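Long-range contacts in thiamine pyrophosphokinase (Saccharomyces cerevisiae, PDB 1IG0), which catalyses the ATP-dependent pyrophosphorylation of thiamine to thiamine diphosphate, with AMP as by-product, as a homodimer: residues 186-191 / 218-223; 50-55 / 77-82; 92-97 / 112-117. All blocks are in the same frame, centred on the assembly; numbering follows the deposited sequence.

Contact 1: 186-191 / 218-223; sequences LLALGG and LCYMTP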
ATOM      1  N   LEU B 186      -2.580  -8.885  18.113  1.00 18.87           N
ATOM      2  CA  LEU B 186      -3.524  -8.042  17.389  1.00 18.54           C
ATOM      3  C   LEU B 186      -3.596  -8.340  15.891  1.00 18.41           C
ATOM      4  O   LEU B 186      -2.608  -8.201  15.171  1.00 18.93           O
ATOM      5  CB  LEU B 186      -3.146  -6.575  17.608  1.00 18.63           C
ATOM      6  CG  LEU B 186      -3.958  -5.467  16.939  1.00 17.76           C
ATOM      7  CD1 LEU B 186      -5.388  -5.478  17.458  1.00 18.52           C
ATOM      8  CD2 LEU B 186      -3.291  -4.125  17.221  1.00 18.27           C
ATOM      9  N   LEU B 187      -4.774  -8.751  15.433  1.00 18.32           N
ATOM     10  CA  LEU B 187      -4.993  -9.049  14.022  1.00 18.46           C
ATOM     11  C   LEU B 187      -5.927  -7.972  13.482  1.00 18.79           C
ATOM     12  O   LEU B 187      -7.023  -7.777  14.006  1.00 19.15           O
ATOM     13  CB  LEU B 187      -5.632 -10.432  13.862  1.00 18.45           C
ATOM     14  CG  LEU B 187      -5.745 -10.975  12.434  1.00 18.29           C
ATOM     15  CD1 LEU B 187      -4.353 -11.144  11.834  1.00 17.32           C
ATOM     16  CD2 LEU B 187      -6.480 -12.307  12.451  1.00 18.21           C
ATOM     17  N   ALA B 188      -5.496  -7.272  12.437  1.00 18.47           N
ATOM     18  CA  ALA B 188      -6.303  -6.196  11.872  1.00 19.01           C
ATOM     19  C   ALA B 188      -6.859  -6.467  10.479  1.00 20.35           C
ATOM     20  O   ALA B 188      -6.174  -7.007   9.610  1.00 19.92           O
ATOM     21  CB  ALA B 188      -5.496  -4.900  11.861  1.00 19.43           C
ATOM     22  N   LEU B 189      -8.112  -6.068  10.282  1.00 20.21           N
ATOM     23  CA  LEU B 189      -8.799  -6.228   9.008  1.00 20.66           C
ATOM     24  C   LEU B 189      -9.145  -4.851   8.443  1.00 21.37           C
ATOM     25  O   LEU B 189      -9.531  -3.949   9.187  1.00 21.02           O
ATOM     26  CB  LEU B 189     -10.092  -7.030   9.194  1.00 21.18           C
ATOM     27  CG  LEU B 189     -10.012  -8.491   9.645  1.00 22.39           C
ATOM     28  CD1 LEU B 189     -11.415  -9.015   9.944  1.00 21.85           C
ATOM     29  CD2 LEU B 189      -9.351  -9.331   8.561  1.00 23.35           C
ATOM     30  N   GLY B 190      -8.994  -4.692   7.132  1.00 20.89           N
ATOM     31  CA  GLY B 190      -9.329  -3.435   6.485  1.00 21.02           C
ATOM     32  C   GLY B 190      -8.376  -2.255   6.597  1.00 21.78           C
ATOM     33  O   GLY B 190      -8.772  -1.124   6.318  1.00 22.62           O
ATOM     34  N   GLY B 191      -7.131  -2.494   6.992  1.00 21.70           N
ATOM     35  CA  GLY B 191      -6.188  -1.393   7.110  1.00 21.72           C
ATOM     36  C   GLY B 191      -5.306  -1.219   5.886  1.00 21.67           C
ATOM     37  O   GLY B 191      -4.528  -0.267   5.797  1.00 21.54           O
ATOM     38  N   LEU B 218       1.231  -6.808  16.239  1.00 20.13           N
ATOM     39  CA  LEU B 218       0.316  -6.488  15.155  1.00 19.52           C
ATOM     40  C   LEU B 218       0.582  -7.176  13.823  1.00 19.32           C
ATOM     41  O   LEU B 218       1.724  -7.299  13.379  1.00 19.04           O
ATOM     42  CB  LEU B 218       0.296  -4.971  14.941  1.00 19.02           C
ATOM     43  CG  LEU B 218      -0.441  -4.420  13.715  1.00 18.35           C
ATOM     44  CD1 LEU B 218      -1.926  -4.742  13.796  1.00 17.75           C
ATOM     45  CD2 LEU B 218      -0.228  -2.915  13.639  1.00 17.01           C
ATOM     46  N   CYS B 219      -0.496  -7.616  13.187  1.00 18.56           N
ATOM     47  CA  CYS B 219      -0.413  -8.263  11.886  1.00 18.51           C
ATOM     48  C   CYS B 219      -1.664  -7.934  11.088  1.00 18.09           C
ATOM     49  O   CYS B 219      -2.776  -8.001  11.610  1.00 17.66           O
ATOM     50  CB  CYS B 219      -0.298  -9.783  12.033  1.00 18.68           C
ATOM     51  SG  CYS B 219      -0.160 -10.669  10.451  1.00 20.44           S
ATOM     52  N   TYR B 220      -1.479  -7.570   9.825  1.00 18.32           N
ATOM     53  CA  TYR B 220      -2.608  -7.251   8.969  1.00 19.22           C
ATOM     54  C   TYR B 220      -2.952  -8.445   8.109  1.00 20.42           C
ATOM     55  O   TYR B 220      -2.064  -9.137   7.609  1.00 20.74           O
ATOM     56  CB  TYR B 220      -2.295  -6.069   8.046  1.00 19.55           C
ATOM     57  CG  TYR B 220      -2.088  -4.760   8.763  1.00 18.74           C
ATOM     58  CD1 TYR B 220      -0.813  -4.339   9.136  1.00 18.50           C
ATOM     59  CD2 TYR B 220      -3.173  -3.955   9.099  1.00 18.70           C
ATOM     60  CE1 TYR B 220      -0.626  -3.146   9.831  1.00 18.05           C
ATOM     61  CE2 TYR B 220      -2.998  -2.763   9.792  1.00 18.45           C
ATOM     62  CZ  TYR B 220      -1.723  -2.364  10.156  1.00 17.85           C
ATOM     63  OH  TYR B 220      -1.547  -1.188  10.844  1.00 18.18           O
ATOM     64  N   MET B 221      -4.244  -8.695   7.958  1.00 20.27           N
ATOM     65  CA  MET B 221      -4.712  -9.775   7.111  1.00 20.07           C
ATOM     66  C   MET B 221      -5.547  -9.111   6.033  1.00 19.94           C
ATOM     67  O   MET B 221      -6.544  -8.450   6.327  1.00 20.42           O
ATOM     68  CB  MET B 221      -5.572 -10.769   7.885  1.00 20.34           C
ATOM     69  CG  MET B 221      -6.148 -11.854   6.988  1.00 21.91           C
ATOM     70  SD  MET B 221      -7.140 -13.070   7.865  1.00 25.24           S
ATOM     71  CE  MET B 221      -5.891 -14.183   8.431  1.00 24.25           C
ATOM     72  N   THR B 222      -5.125  -9.271   4.787  1.00 19.55           N
ATOM     73  CA  THR B 222      -5.831  -8.677   3.667  1.00 19.39           C
ATOM     74  C   THR B 222      -6.294  -9.815   2.774  1.00 19.12           C
ATOM     75  O   THR B 222      -6.046 -10.983   3.072  1.00 18.93           O
ATOM     76  CB  THR B 222      -4.903  -7.735   2.869  1.00 19.33           C
ATOM     77  OG1 THR B 222      -4.053  -8.506   2.011  1.00 19.01           O
ATOM     78  CG2 THR B 222      -4.034  -6.925   3.818  1.00 19.78           C
ATOM     79  N   PRO B 223      -6.981  -9.498   1.666  1.00 19.34           N
ATOM     80  CA  PRO B 223      -7.444 -10.570   0.781  1.00 20.48           C
ATOM     81  C   PRO B 223      -6.302 -11.364   0.155  1.00 20.50           C
ATOM     82  O   PRO B 223      -6.519 -12.457  -0.372  1.00 20.35           O
ATOM     83  CB  PRO B 223      -8.252  -9.819  -0.276  1.00 20.20           C
ATOM     84  CG  PRO B 223      -8.746  -8.612   0.460  1.00 21.69           C
ATOM     85  CD  PRO B 223      -7.533  -8.198   1.246  1.00 20.23           C
TER
HETATM   86  O   HOH W   1      -8.522  -6.836   5.340  1.00 24.27           O
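Leu186 to Leu189 and Leu218 to Met221 run as neighbouring parallel strands, their short axes 4.8 Å apart at the closest point and twisted by 30°. Backbone hydrogen bonds pass back and forth between them: Cys219 N donates to Leu186 O, Ala188 N to Cys219 O at 2.9 Å, and Met221 N to Ala188 O, the last nearly straight at 174°. Past this ladder the chains diverge, and one water bridges them, accepting from Gly190 N at 2.8 Å and donating to Met221 O at 2.7 Å.

The pair illustrates the beta-alpha-beta crossover: strand 184-189 leads into helix 196-212, which returns the chain to strand 216-221. This is also where the large mixed sheet changes character, since the next strand, 225-230, runs antiparallel.

Leu186, Ala188, Leu218 and Tyr220 share the face covered by helices 196-212 and 126-139. Leu186 and Leu218 lie alongside each other and point the same way, CD2 of the first meeting CD1 of the second at 3.7 Å. The methyl of Ala188 touches the Tyr220 ring at CD2 and CE2, and the hydroxyl of that tyrosine is hydrogen-bonded to Ser202 O. Gly191 CA stands 4.4 Å from Tyr220 CE2, at a spot where a beta carbon would run into the ring.

On the other face, Met221 CB receives two leucine methyls, Leu187 CD1 and Leu189 CD2, each at 4.1 Å. The methionine side chain, with CG anti to the backbone N (chi1 176°) and bent at its far end, packs on Ile31 and Leu226.

Contact 2: 50-55 / 77-82; sequences IPRPLF and DYLDDD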
ATOM      1  N   ILE B  50     -13.281 -10.748   3.567  1.00 37.17           N
ATOM      2  CA  ILE B  50     -12.782 -12.039   4.024  1.00 36.87           C
ATOM      3  C   ILE B  50     -13.876 -13.106   3.985  1.00 36.79           C
ATOM      4  O   ILE B  50     -15.043 -12.819   4.251  1.00 36.56           O
ATOM      5  CB  ILE B  50     -12.244 -11.935   5.470  1.00 37.07           C
ATOM      6  CG1 ILE B  50     -11.578 -13.248   5.883  1.00 37.56           C
ATOM      7  CG2 ILE B  50     -13.388 -11.608   6.426  1.00 37.17           C
ATOM      8  CD1 ILE B  50     -10.972 -13.221   7.279  1.00 37.72           C
ATOM      9  N   PRO B  51     -13.515 -14.350   3.630  1.00 36.60           N
ATOM     10  CA  PRO B  51     -14.499 -15.434   3.575  1.00 36.85           C
ATOM     11  C   PRO B  51     -15.148 -15.633   4.942  1.00 37.26           C
ATOM     12  O   PRO B  51     -14.492 -15.492   5.974  1.00 37.14           O
ATOM     13  CB  PRO B  51     -13.660 -16.632   3.148  1.00 36.08           C
ATOM     14  CG  PRO B  51     -12.642 -16.005   2.252  1.00 36.51           C
ATOM     15  CD  PRO B  51     -12.237 -14.776   3.035  1.00 36.32           C
ATOM     16  N   ARG B  52     -16.435 -15.965   4.942  1.00 37.83           N
ATOM     17  CA  ARG B  52     -17.174 -16.162   6.184  1.00 37.91           C
ATOM     18  C   ARG B  52     -16.633 -17.243   7.110  1.00 37.00           C
ATOM     19  O   ARG B  52     -16.438 -17.001   8.300  1.00 36.77           O
ATOM     20  CB  ARG B  52     -18.647 -16.436   5.881  1.00 39.62           C
ATOM     21  CG  ARG B  52     -19.422 -15.178   5.575  1.00 42.10           C
ATOM     22  CD  ARG B  52     -20.883 -15.447   5.314  1.00 44.56           C
ATOM     23  NE  ARG B  52     -21.633 -14.202   5.399  1.00 46.76           N
ATOM     24  CZ  ARG B  52     -21.852 -13.557   6.538  1.00 47.18           C
ATOM     25  NH1 ARG B  52     -21.382 -14.050   7.676  1.00 48.08           N
ATOM     26  NH2 ARG B  52     -22.537 -12.422   6.541  1.00 48.00           N
ATOM     27  N   PRO B  53     -16.398 -18.455   6.585  1.00 36.04           N
ATOM     28  CA  PRO B  53     -15.877 -19.527   7.437  1.00 34.98           C
ATOM     29  C   PRO B  53     -14.615 -19.085   8.180  1.00 33.91           C
ATOM     30  O   PRO B  53     -14.435 -19.387   9.360  1.00 33.38           O
ATOM     31  CB  PRO B  53     -15.600 -20.646   6.441  1.00 35.95           C
ATOM     32  CG  PRO B  53     -16.658 -20.431   5.404  1.00 36.06           C
ATOM     33  CD  PRO B  53     -16.599 -18.936   5.207  1.00 36.42           C
ATOM     34  N   LEU B  54     -13.747 -18.367   7.476  1.00 32.59           N
ATOM     35  CA  LEU B  54     -12.506 -17.878   8.064  1.00 32.00           C
ATOM     36  C   LEU B  54     -12.804 -16.810   9.113  1.00 31.13           C
ATOM     37  O   LEU B  54     -12.225 -16.814  10.199  1.00 29.96           O
ATOM     38  CB  LEU B  54     -11.598 -17.296   6.979  1.00 31.54           C
ATOM     39  CG  LEU B  54     -10.217 -16.832   7.451  1.00 32.12           C
ATOM     40  CD1 LEU B  54      -9.460 -18.009   8.048  1.00 31.92           C
ATOM     41  CD2 LEU B  54      -9.447 -16.239   6.284  1.00 32.06           C
ATOM     42  N   PHE B  55     -13.711 -15.896   8.780  1.00 31.04           N
ATOM     43  CA  PHE B  55     -14.090 -14.824   9.692  1.00 30.89           C
ATOM     44  C   PHE B  55     -14.563 -15.400  11.023  1.00 30.71           C
ATOM     45  O   PHE B  55     -14.120 -14.975  12.089  1.00 30.12           O
ATOM     46  CB  PHE B  55     -15.210 -13.979   9.078  1.00 31.22           C
ATOM     47  CG  PHE B  55     -15.655 -12.840   9.952  1.00 31.41           C
ATOM     48  CD1 PHE B  55     -14.904 -11.672  10.033  1.00 31.96           C
ATOM     49  CD2 PHE B  55     -16.815 -12.944  10.712  1.00 31.58           C
ATOM     50  CE1 PHE B  55     -15.302 -10.622  10.859  1.00 32.26           C
ATOM     51  CE2 PHE B  55     -17.221 -11.901  11.541  1.00 32.27           C
ATOM     52  CZ  PHE B  55     -16.462 -10.737  11.614  1.00 31.92           C
ATOM     53  N   ASP B  77     -23.082  -4.365   7.748  1.00 31.46           N
ATOM     54  CA  ASP B  77     -23.449  -4.772   6.394  1.00 33.09           C
ATOM     55  C   ASP B  77     -22.865  -6.132   6.029  1.00 33.89           C
ATOM     56  O   ASP B  77     -23.521  -6.945   5.377  1.00 33.94           O
ATOM     57  CB  ASP B  77     -22.981  -3.732   5.372  1.00 33.49           C
ATOM     58  CG  ASP B  77     -23.637  -2.379   5.572  1.00 34.54           C
ATOM     59  OD1 ASP B  77     -24.837  -2.344   5.921  1.00 35.34           O
ATOM     60  OD2 ASP B  77     -22.958  -1.352   5.365  1.00 35.51           O
ATOM     61  N   TYR B  78     -21.626  -6.376   6.445  1.00 34.62           N
ATOM     62  CA  TYR B  78     -20.965  -7.642   6.155  1.00 35.49           C
ATOM     63  C   TYR B  78     -21.875  -8.809   6.518  1.00 37.10           C
ATOM     64  O   TYR B  78     -21.893  -9.832   5.834  1.00 37.12           O
ATOM     65  CB  TYR B  78     -19.656  -7.748   6.940  1.00 34.21           C
ATOM     66  CG  TYR B  78     -18.921  -9.057   6.743  1.00 33.29           C
ATOM     67  CD1 TYR B  78     -18.458  -9.437   5.483  1.00 33.40           C
ATOM     68  CD2 TYR B  78     -18.683  -9.915   7.818  1.00 33.29           C
ATOM     69  CE1 TYR B  78     -17.775 -10.640   5.298  1.00 33.38           C
ATOM     70  CE2 TYR B  78     -18.000 -11.120   7.643  1.00 33.19           C
ATOM     71  CZ  TYR B  78     -17.549 -11.474   6.381  1.00 33.31           C
ATOM     72  OH  TYR B  78     -16.873 -12.661   6.206  1.00 33.59           O
ATOM     73  N   LEU B  79     -22.636  -8.646   7.593  1.00 39.01           N
ATOM     74  CA  LEU B  79     -23.540  -9.695   8.047  1.00 41.29           C
ATOM     75  C   LEU B  79     -24.994  -9.358   7.732  1.00 43.02           C
ATOM     76  O   LEU B  79     -25.901  -9.677   8.499  1.00 43.41           O
ATOM     77  CB  LEU B  79     -23.347  -9.919   9.550  1.00 41.23           C
ATOM     78  CG  LEU B  79     -21.899 -10.261   9.932  1.00 41.51           C
ATOM     79  CD1 LEU B  79     -21.784 -10.492  11.428  1.00 41.59           C
ATOM     80  CD2 LEU B  79     -21.453 -11.499   9.171  1.00 41.90           C
ATOM     81  N   ASP B  80     -25.195  -8.716   6.583  1.00 45.00           N
ATOM     82  CA  ASP B  80     -26.518  -8.314   6.113  1.00 47.21           C
ATOM     83  C   ASP B  80     -27.594  -9.368   6.295  1.00 48.01           C
ATOM     84  O   ASP B  80     -28.713  -9.078   6.714  1.00 48.53           O
ATOM     85  CB  ASP B  80     -26.492  -8.006   4.611  1.00 47.96           C
ATOM     86  CG  ASP B  80     -26.025  -6.609   4.297  1.00 49.00           C
ATOM     87  OD1 ASP B  80     -26.491  -5.662   4.960  1.00 50.22           O
ATOM     88  OD2 ASP B  80     -25.203  -6.457   3.367  1.00 51.39           O
ATOM     89  N   ASP B  81     -27.234 -10.599   5.972  1.00 49.26           N
ATOM     90  CA  ASP B  81     -28.180 -11.701   5.975  1.00 50.46           C
ATOM     91  C   ASP B  81     -28.753 -12.284   7.297  1.00 50.79           C
ATOM     92  O   ASP B  81     -29.892 -11.968   7.684  1.00 51.14           O
ATOM     93  CB  ASP B  81     -27.590 -12.790   5.068  1.00 51.67           C
ATOM     94  CG  ASP B  81     -27.140 -12.229   3.752  1.00 52.48           C
ATOM     95  OD1 ASP B  81     -27.802 -11.258   3.295  1.00 53.41           O
ATOM     96  OD2 ASP B  81     -26.153 -12.758   3.190  1.00 53.18           O
ATOM     97  N   ASP B  82     -27.994 -13.111   8.007  1.00 50.67           N
ATOM     98  CA  ASP B  82     -28.539 -13.702   9.228  1.00 50.44           C
ATOM     99  C   ASP B  82     -28.421 -12.855  10.492  1.00 49.69           C
ATOM    100  O   ASP B  82     -27.321 -12.531  10.942  1.00 49.32           O
ATOM    101  CB  ASP B  82     -27.915 -15.077   9.469  1.00 51.35           C
ATOM    102  CG  ASP B  82     -28.724 -15.916  10.438  1.00 52.11           C
ATOM    103  OD1 ASP B  82     -29.931 -16.115  10.184  1.00 52.98           O
ATOM    104  OD2 ASP B  82     -28.155 -16.374  11.448  1.00 52.68           O
TER
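Tyr78 OH donates a hydrogen bond of 2.7 Å to Ile50 O, approaching from above the carbonyl plane, 35° out of it. The bond ties the last turn of helix 71-78 to the loop that leads into helix 52-61, whose N-cap position is held by Pro51. The CB of Tyr78 points toward the other segment, and with CG anti to the backbone N (chi1 178°) the ring lies between Phe55 and Arg52.

Three side chains of the other segment pack on the phenol. Ile50 CG2 packs against the hydroxyl at 3.6 Å. Phe55 receives the ring in an edge-to-face pair: Tyr78 CE2 sits 3.7 Å above the centre of one phenyl face, with the two planes at 66°. Arg52 slides past the tyrosine in the opposite direction, its chain extended from CG to NE, and its guanidinium, nearly parallel to the tyrosine ring, makes a cation-pi contact over the ring's face, CZ lying 4.9 Å from the ring centroid. Leu79 CD2 closes in on the edge of the guanidinium, while Arg52 NH1 is hydrogen-bonded to Tyr56 OH.

Arg52 NH2 also comes within 2.8 Å of Tyr78 O, though at too poor an angle for a hydrogen bond. Since that carbonyl belongs to a helix C-terminus, the arginine charge is probably favoured there electrostatically, while the phenol has its proton committed to Ile50 O and its pi cloud turned to the cation.

Contact 3: 92-97 / 112-117; sequences NYIIGD and NKVTII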
ATOM      1  N   ASN B  92     -16.920  -5.539  20.904  1.00 22.68           N
ATOM      2  CA  ASN B  92     -16.885  -5.114  22.297  1.00 21.59           C
ATOM      3  C   ASN B  92     -16.895  -3.593  22.378  1.00 21.96           C
ATOM      4  O   ASN B  92     -17.560  -3.017  23.237  1.00 21.62           O
ATOM      5  CB  ASN B  92     -15.648  -5.663  23.012  1.00 21.82           C
ATOM      6  CG  ASN B  92     -15.638  -7.177  23.083  1.00 21.58           C
ATOM      7  OD1 ASN B  92     -15.085  -7.847  22.212  1.00 20.92           O
ATOM      8  ND2 ASN B  92     -16.262  -7.725  24.120  1.00 22.67           N
ATOM      9  N   TYR B  93     -16.157  -2.948  21.478  1.00 20.53           N
ATOM     10  CA  TYR B  93     -16.092  -1.489  21.445  1.00 20.84           C
ATOM     11  C   TYR B  93     -16.213  -0.920  20.036  1.00 20.96           C
ATOM     12  O   TYR B  93     -15.909  -1.585  19.045  1.00 20.84           O
ATOM     13  CB  TYR B  93     -14.760  -0.968  21.996  1.00 20.43           C
ATOM     14  CG  TYR B  93     -14.416  -1.317  23.421  1.00 20.38           C
ATOM     15  CD1 TYR B  93     -13.634  -2.432  23.717  1.00 19.49           C
ATOM     16  CD2 TYR B  93     -14.811  -0.491  24.473  1.00 20.08           C
ATOM     17  CE1 TYR B  93     -13.244  -2.712  25.024  1.00 20.52           C
ATOM     18  CE2 TYR B  93     -14.430  -0.761  25.784  1.00 20.30           C
ATOM     19  CZ  TYR B  93     -13.643  -1.871  26.052  1.00 20.79           C
ATOM     20  OH  TYR B  93     -13.239  -2.129  27.340  1.00 20.32           O
ATOM     21  N   ILE B  94     -16.653   0.331  19.977  1.00 20.53           N
ATOM     22  CA  ILE B  94     -16.757   1.099  18.744  1.00 20.53           C
ATOM     23  C   ILE B  94     -16.208   2.447  19.195  1.00 20.64           C
ATOM     24  O   ILE B  94     -16.735   3.051  20.132  1.00 20.04           O
ATOM     25  CB  ILE B  94     -18.207   1.289  18.266  1.00 20.26           C
ATOM     26  CG1 ILE B  94     -18.795  -0.047  17.814  1.00 21.04           C
ATOM     27  CG2 ILE B  94     -18.238   2.286  17.117  1.00 21.31           C
ATOM     28  CD1 ILE B  94     -20.221   0.066  17.280  1.00 21.30           C
ATOM     29  N   ILE B  95     -15.140   2.908  18.556  1.00 20.56           N
ATOM     30  CA  ILE B  95     -14.544   4.176  18.950  1.00 20.90           C
ATOM     31  C   ILE B  95     -14.140   5.033  17.753  1.00 22.39           C
ATOM     32  O   ILE B  95     -13.709   4.519  16.721  1.00 21.70           O
ATOM     33  CB  ILE B  95     -13.319   3.926  19.863  1.00 20.54           C
ATOM     34  CG1 ILE B  95     -12.813   5.247  20.442  1.00 20.74           C
ATOM     35  CG2 ILE B  95     -12.227   3.211  19.083  1.00 20.73           C
ATOM     36  CD1 ILE B  95     -11.776   5.072  21.537  1.00 19.31           C
ATOM     37  N   GLY B  96     -14.297   6.343  17.910  1.00 23.77           N
ATOM     38  CA  GLY B  96     -13.966   7.287  16.854  1.00 26.31           C
ATOM     39  C   GLY B  96     -14.829   8.524  17.023  1.00 27.68           C
ATOM     40  O   GLY B  96     -15.522   8.647  18.034  1.00 26.55           O
ATOM     41  N   ASP B  97     -14.803   9.442  16.059  1.00 29.70           N
ATOM     42  CA  ASP B  97     -15.620  10.649  16.172  1.00 31.63           C
ATOM     43  C   ASP B  97     -17.092  10.313  15.940  1.00 32.40           C
ATOM     44  O   ASP B  97     -17.981  11.077  16.311  1.00 32.40           O
ATOM     45  CB  ASP B  97     -15.135  11.737  15.199  1.00 33.42           C
ATOM     46  CG  ASP B  97     -15.353  11.376  13.747  1.00 35.11           C
ATOM     47  OD1 ASP B  97     -14.405  11.545  12.953  1.00 36.33           O
ATOM     48  OD2 ASP B  97     -16.469  10.943  13.395  1.00 36.55           O
ATOM     49  N   ASN B 112     -27.820  -3.062  21.587  1.00 35.36           N
ATOM     50  CA  ASN B 112     -27.223  -4.343  21.953  1.00 34.88           C
ATOM     51  C   ASN B 112     -26.045  -4.224  22.921  1.00 34.33           C
ATOM     52  O   ASN B 112     -25.182  -5.100  22.987  1.00 34.22           O
ATOM     53  CB  ASN B 112     -26.816  -5.111  20.694  1.00 35.50           C
ATOM     54  CG  ASN B 112     -28.004  -5.758  20.006  1.00 36.09           C
ATOM     55  OD1 ASN B 112     -28.630  -6.667  20.551  1.00 36.63           O
ATOM     56  ND2 ASN B 112     -28.328  -5.285  18.807  1.00 35.97           N
ATOM     57  N   LYS B 113     -26.028  -3.121  23.660  1.00 33.56           N
ATOM     58  CA  LYS B 113     -25.022  -2.845  24.681  1.00 32.30           C
ATOM     59  C   LYS B 113     -23.546  -2.803  24.297  1.00 31.01           C
ATOM     60  O   LYS B 113     -22.684  -3.096  25.125  1.00 30.84           O
ATOM     61  CB  LYS B 113     -25.208  -3.821  25.845  1.00 33.29           C
ATOM     62  CG  LYS B 113     -26.637  -3.883  26.366  1.00 34.78           C
ATOM     63  CD  LYS B 113     -27.168  -2.496  26.698  1.00 36.09           C
ATOM     64  CE  LYS B 113     -28.613  -2.557  27.163  1.00 36.95           C
ATOM     65  NZ  LYS B 113     -29.166  -1.203  27.443  1.00 38.72           N
ATOM     66  N   VAL B 114     -23.241  -2.442  23.056  1.00 28.51           N
ATOM     67  CA  VAL B 114     -21.843  -2.339  22.654  1.00 26.59           C
ATOM     68  C   VAL B 114     -21.316  -1.057  23.289  1.00 25.67           C
ATOM     69  O   VAL B 114     -22.003  -0.037  23.288  1.00 25.07           O
ATOM     70  CB  VAL B 114     -21.687  -2.227  21.121  1.00 25.52           C
ATOM     71  CG1 VAL B 114     -20.246  -1.865  20.768  1.00 25.00           C
ATOM     72  CG2 VAL B 114     -22.071  -3.541  20.463  1.00 24.65           C
ATOM     73  N   THR B 115     -20.111  -1.107  23.844  1.00 25.11           N
ATOM     74  CA  THR B 115     -19.538   0.080  24.465  1.00 23.89           C
ATOM     75  C   THR B 115     -19.045   1.012  23.366  1.00 23.98           C
ATOM     76  O   THR B 115     -18.019   0.760  22.736  1.00 23.28           O
ATOM     77  CB  THR B 115     -18.363  -0.275  25.395  1.00 23.82           C
ATOM     78  OG1 THR B 115     -18.825  -1.147  26.435  1.00 23.31           O
ATOM     79  CG2 THR B 115     -17.778   0.986  26.021  1.00 23.12           C
ATOM     80  N   ILE B 116     -19.793   2.086  23.137  1.00 23.22           N
ATOM     81  CA  ILE B 116     -19.449   3.056  22.108  1.00 23.48           C
ATOM     82  C   ILE B 116     -18.791   4.277  22.735  1.00 23.46           C
ATOM     83  O   ILE B 116     -19.359   4.913  23.623  1.00 24.07           O
ATOM     84  CB  ILE B 116     -20.705   3.484  21.323  1.00 23.69           C
ATOM     85  CG1 ILE B 116     -21.390   2.244  20.738  1.00 24.77           C
ATOM     86  CG2 ILE B 116     -20.321   4.448  20.210  1.00 24.16           C
ATOM     87  CD1 ILE B 116     -22.692   2.526  20.022  1.00 23.59           C
ATOM     88  N   ILE B 117     -17.588   4.596  22.268  1.00 22.82           N
ATOM     89  CA  ILE B 117     -16.827   5.725  22.791  1.00 22.72           C
ATOM     90  C   ILE B 117     -16.548   6.768  21.717  1.00 23.46           C
ATOM     91  O   ILE B 117     -15.991   6.459  20.663  1.00 22.56           O
ATOM     92  CB  ILE B 117     -15.476   5.253  23.375  1.00 22.03           C
ATOM     93  CG1 ILE B 117     -15.720   4.208  24.467  1.00 22.04           C
ATOM     94  CG2 ILE B 117     -14.702   6.441  23.931  1.00 20.62           C
ATOM     95  CD1 ILE B 117     -14.459   3.545  24.969  1.00 20.72           C
TER
HETATM   96  O   HOH W   2     -19.412  -3.924  25.325  1.00 47.85           O
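The beta-alpha-beta unit of strand 93-96, helix 103-111 and strand 115-118 brings Tyr93, Ile94 and Ile95 beside Thr115, Ile116 and Ile117 at one margin of the large sheet. The strands are parallel, their directions differing by only 7°. Thr115 N donates to Asn92 O, Ile94 N to Thr115 O, Ile117 N to Ile94 O at 2.8 Å, and Gly96 N to Ile117 O.

Tyr93 and Thr115 project side by side on the face packed by helix 126-139, and Tyr93 CD2 meets Thr115 CG2 at 3.7 Å. With the ring placed by a CG anti to the carbonyl carbon (chi1 -60°), Tyr93 CD2 also lies 4.1 Å from Ile117 CD1, and the hydroxyl is hydrogen-bonded to His137 ND1. With an alanine here, His137 ND1 would probably be left without its hydroxyl mate, and a gap is likely to open beside Thr115 CG2 and Ile117 CD1. Further along this face, Ile95 and Ile117 meet obliquely, CG1 of the former 4.0 Å from CB of the latter.

Ile94, on the opposite face, crosses the side chain of Val114, which lies just before strand 115-118, at about a right angle, with Ile94 CG1 3.8 Å from Val114 CG1; Tyr109 of the connecting helix packs on both. Where the strands begin, one water donates to Asn92 O at 2.9 Å and shares a hydrogen bond of 3.0 Å with Thr115 OG1.

In the fold
Contacts 1 and 3 repeat one principle, a parallel strand pair joined through a helix, at two places in the same sheet; their centres are 20 Å apart and their nearest atoms about 11 Å. Contact 2 joins helix ends instead, and packs on contact 1, where Met221 SD lies 3.9 Å from Ile50 CD1. From contact 3 it is separated by about 11 Å between nearest atoms. Both strand pairs approach bound thiamine without their residues lining a pocket: residue Gly96 lies about 9 Å from a bound thiamine molecule, and residue Gly191 about 12 Å from one. A few residues after strand 115-118 come Gln122, Tyr123, Ser124 and Thr125, which line one thiamine pocket.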